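Side-chain contacts in polymerase X (Deinococcus radiodurans, PDB 2W9M), which probably extends DNA from deoxyribonucleoside triphosphates as a family X polymerase, and carries a cluster of zinc ions in its C-terminal region: residues G244-D247 with L248-G252; E253-A256 with G257-A261. One frame throughout, in Å; residues are numbered along the deposited sequence.

Overall arrangement
Along the chain, helix 243-249 comes first and helix 253-264 follows after a short turn. Contact 1 closes the final turn of the first helix and the turn that leaves it; contact 2 closes the opening turns of the second. Both are local, joining residues three to five apart within one continuous run, and they stand in series, with neither nested in nor crossing the other. Their centres lie about 9 Å apart, and the two helices pack directly: Leu-248 CD2 comes 3.7 Å from Phe-255 CE2, and Leu-249 O lies 3.4 Å from Ala-256 CB. Contact 1 also ties this pair to strand 231-238 and helix 287-293, while contact 2 lies within the sequence range of the DNA polymerase beta thumb family.

Contact 1: G244-D247 with L248-G252; sequences GALD and LLRSG
The C-terminal end of helix 243-249 is made here, with the carbonyls of Gly-244, Ala-245 and Leu-246 facing the N-H groups of Leu-248, Leu-249 and Arg-250. The bond from Leu-249 N to Ala-245 O is nearly straight (3.0 Å, 169° at the hydrogen), whereas that from Leu-248 N to Gly-244 O is weak. Arg-250 N still reaches Leu-246 O at 3.0 Å, although the backbone of Arg-250 itself has already turned out of the helix, with psi at 39°. Just beyond, the peptide bond between Ser-251 and Gly-252 is cis, consistent with the cis peptide known from family X polymerases at the palm-thumb junction.

Leu-246 and Arg-250, one turn apart, send their side chains out together, Leu-246 CD1 resting 4.0 Å from Arg-250 CG. The arginine chain then bends at chi2 (-71°) and again at chi3, and its guanidinium forms a salt bridge through NH2 with Glu-234. Leu-248 turns instead to helix 287-293, where it meets Val-290 and Phe-291.

Past the last helical bond, the carbonyl of Asp-247 has other company. Ser-251 OG, hydrogen-bonded to Arg-304, lies 3.2 Å from Asp-247 O. A water donates to that same Asp-247 O at 2.9 Å and to Arg-250 O at 3.0 Å, bridging the two carbonyls across the turn.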
# COMPACT_ATOMS: atom_id res chain seq x y z
N GLY A 244 -17.55 27.02 -3.25
CA GLY A 244 -18.06 25.94 -4.08
C GLY A 244 -17.36 25.82 -5.42
O GLY A 244 -17.10 24.71 -5.88
N ALA A 245 -17.04 26.96 -6.03
CA ALA A 245 -16.38 26.99 -7.33
C ALA A 245 -14.90 26.65 -7.20
O ALA A 245 -14.34 25.94 -8.03
CB ALA A 245 -16.54 28.35 -7.99
N LEU A 246 -14.28 27.17 -6.15
CA LEU A 246 -12.90 26.86 -5.83
C LEU A 246 -12.73 25.35 -5.66
O LEU A 246 -11.75 24.77 -6.12
CB LEU A 246 -12.47 27.58 -4.55
CG LEU A 246 -11.02 27.39 -4.10
CD1 LEU A 246 -10.08 28.17 -5.01
CD2 LEU A 246 -10.84 27.82 -2.66
N ASP A 247 -13.69 24.72 -5.00
CA ASP A 247 -13.63 23.29 -4.74
C ASP A 247 -13.71 22.47 -6.02
O ASP A 247 -13.03 21.45 -6.15
CB ASP A 247 -14.73 22.87 -3.76
CG ASP A 247 -14.46 23.37 -2.34
OD1 ASP A 247 -13.42 24.02 -2.13
OD2 ASP A 247 -15.30 23.12 -1.45
N LEU A 248 -14.53 22.92 -6.96
CA LEU A 248 -14.63 22.24 -8.25
C LEU A 248 -13.33 22.38 -9.04
O LEU A 248 -12.80 21.39 -9.55
CB LEU A 248 -15.80 22.78 -9.07
CG LEU A 248 -17.20 22.28 -8.71
CD1 LEU A 248 -18.21 22.85 -9.68
CD2 LEU A 248 -17.24 20.77 -8.73
N LEU A 249 -12.82 23.60 -9.13
CA LEU A 249 -11.62 23.87 -9.91
C LEU A 249 -10.37 23.18 -9.36
O LEU A 249 -9.49 22.80 -10.12
CB LEU A 249 -11.39 25.38 -10.05
CG LEU A 249 -12.37 26.09 -10.99
CD1 LEU A 249 -12.31 27.59 -10.78
CD2 LEU A 249 -12.10 25.74 -12.44
N ARG A 250 -10.31 23.02 -8.04
CA ARG A 250 -9.16 22.38 -7.41
C ARG A 250 -9.39 20.88 -7.19
O ARG A 250 -8.98 20.33 -6.16
CB ARG A 250 -8.82 23.05 -6.07
CG ARG A 250 -8.68 24.57 -6.11
CD ARG A 250 -7.43 25.03 -6.83
NE ARG A 250 -6.22 24.43 -6.28
CZ ARG A 250 -4.98 24.84 -6.54
NH1 ARG A 250 -4.78 25.88 -7.35
NH2 ARG A 250 -3.95 24.23 -5.99
N SER A 251 -10.03 20.22 -8.14
CA SER A 251 -10.35 18.79 -8.02
C SER A 251 -9.28 17.79 -8.48
O SER A 251 -9.05 16.80 -7.79
CB SER A 251 -11.69 18.47 -8.70
OG SER A 251 -12.77 18.74 -7.83
N GLY A 252 -8.63 18.02 -9.62
CA GLY A 252 -8.86 19.18 -10.46
C GLY A 252 -8.49 19.01 -11.92
O GLY A 252 -9.31 18.57 -12.72
O HOH W 1 -11.26 20.20 -4.27

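Contact 2: E253-A256 with G257-A261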
# COMPACT_ATOMS: atom_id res chain seq x y z
N GLU A 253 -7.24 19.33 -12.26
CA GLU A 253 -6.83 19.59 -13.66
C GLU A 253 -7.75 19.06 -14.77
O GLU A 253 -8.41 19.86 -15.44
CB GLU A 253 -5.37 19.19 -13.91
CG GLU A 253 -4.38 20.30 -13.55
CD GLU A 253 -2.95 20.01 -14.00
OE1 GLU A 253 -2.67 18.85 -14.38
OE2 GLU A 253 -2.11 20.93 -13.98
N HIS A 254 -7.81 17.75 -14.96
CA HIS A 254 -8.65 17.21 -16.02
C HIS A 254 -10.11 17.61 -15.84
O HIS A 254 -10.75 18.07 -16.79
CB HIS A 254 -8.55 15.69 -16.12
CG HIS A 254 -9.58 15.08 -17.02
ND1 HIS A 254 -9.41 14.98 -18.38
CD2 HIS A 254 -10.81 14.57 -16.75
CE1 HIS A 254 -10.48 14.42 -18.92
NE2 HIS A 254 -11.35 14.16 -17.95
N PHE A 255 -10.63 17.41 -14.64
CA PHE A 255 -12.02 17.74 -14.36
C PHE A 255 -12.28 19.25 -14.44
O PHE A 255 -13.31 19.68 -14.97
CB PHE A 255 -12.44 17.20 -12.99
CG PHE A 255 -13.83 17.61 -12.57
CD1 PHE A 255 -14.94 16.97 -13.10
CD2 PHE A 255 -14.02 18.64 -11.66
CE1 PHE A 255 -16.21 17.35 -12.72
CE2 PHE A 255 -15.29 19.01 -11.28
CZ PHE A 255 -16.39 18.37 -11.81
N ALA A 256 -11.36 20.04 -13.91
CA ALA A 256 -11.46 21.50 -13.95
C ALA A 256 -11.70 21.98 -15.37
O ALA A 256 -12.61 22.78 -15.62
CB ALA A 256 -10.20 22.13 -13.37
N GLY A 257 -10.88 21.51 -16.31
CA GLY A 257 -11.05 21.86 -17.70
C GLY A 257 -12.41 21.44 -18.22
O GLY A 257 -13.06 22.17 -18.96
N GLN A 258 -12.85 20.26 -17.80
CA GLN A 258 -14.15 19.74 -18.20
C GLN A 258 -15.28 20.67 -17.77
O GLN A 258 -16.16 21.01 -18.56
CB GLN A 258 -14.36 18.34 -17.62
CG GLN A 258 -13.59 17.24 -18.33
CD GLN A 258 -14.49 16.36 -19.18
OE1 GLN A 258 -15.59 15.99 -18.76
NE2 GLN A 258 -14.01 16.00 -20.36
N VAL A 259 -15.26 21.06 -16.50
CA VAL A 259 -16.37 21.80 -15.91
C VAL A 259 -16.39 23.26 -16.36
O VAL A 259 -17.45 23.89 -16.41
CB VAL A 259 -16.36 21.71 -14.36
CG1 VAL A 259 -15.46 22.78 -13.76
CG2 VAL A 259 -17.76 21.82 -13.81
N GLN A 260 -15.22 23.79 -16.69
CA GLN A 260 -15.13 25.13 -17.26
C GLN A 260 -15.68 25.14 -18.68
O GLN A 260 -16.43 26.03 -19.06
CB GLN A 260 -13.68 25.62 -17.23
CG GLN A 260 -13.29 26.29 -15.94
CD GLN A 260 -11.81 26.56 -15.85
OE1 GLN A 260 -10.99 25.75 -16.30
NE2 GLN A 260 -11.44 27.69 -15.26
N ALA A 261 -15.29 24.14 -19.46
CA ALA A 261 -15.82 23.95 -20.81
C ALA A 261 -17.34 23.90 -20.77
O ALA A 261 -18.01 24.52 -21.59
CB ALA A 261 -15.27 22.67 -21.42
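Over one face of the His-254 imidazole lies the CG methylene of Gln-258, a CH-pi contact in which CG stands 4.2 Å from the centroid of the His-254 ring and 27° off its normal. A bend about CB-CG (chi2 -107°) brings the glutamine amide alongside the ring, its plane only 17° from that of the imidazole; Gln-258 NE2 is 4.0 Å from His-254 NE2. The polar edge of the ring is held separately, His-254 NE2 being hydrogen-bonded to Asp-309. The Phe-255 ring has Val-259 over one face, displaced toward the rim, with Phe-255 CZ 4.2 Å from Val-259 CB.

Each of these pairs is four residues apart, as expected along one side of an alpha-helix, here helix 253-264 in the stretch matching the DNA polymerase beta thumb family. Backbone bonds with the same spacing support the pairing: Gly-257 N to Glu-253 O, Gln-258 N to His-254 O at 3.2 Å, and Val-259 N to Phe-255 O at 2.8 Å. With an alanine at Gln-258, the CG methylene and amide would be gone, and the His-254 ring would probably lose its cover on that face, leaving the bond to Asp-309 to hold its rotation about CB-CG with less help.

The next bond in the series runs from Gln-260 N to Ala-256 O at 3.0 Å. The Gln-260 side chain leaves beside its own backbone N (chi1 -86°) and runs extended past the same carbonyl, its CB 3.4 Å from Ala-256 O, and its NE2 is hydrogen-bonded to Leu-270 O.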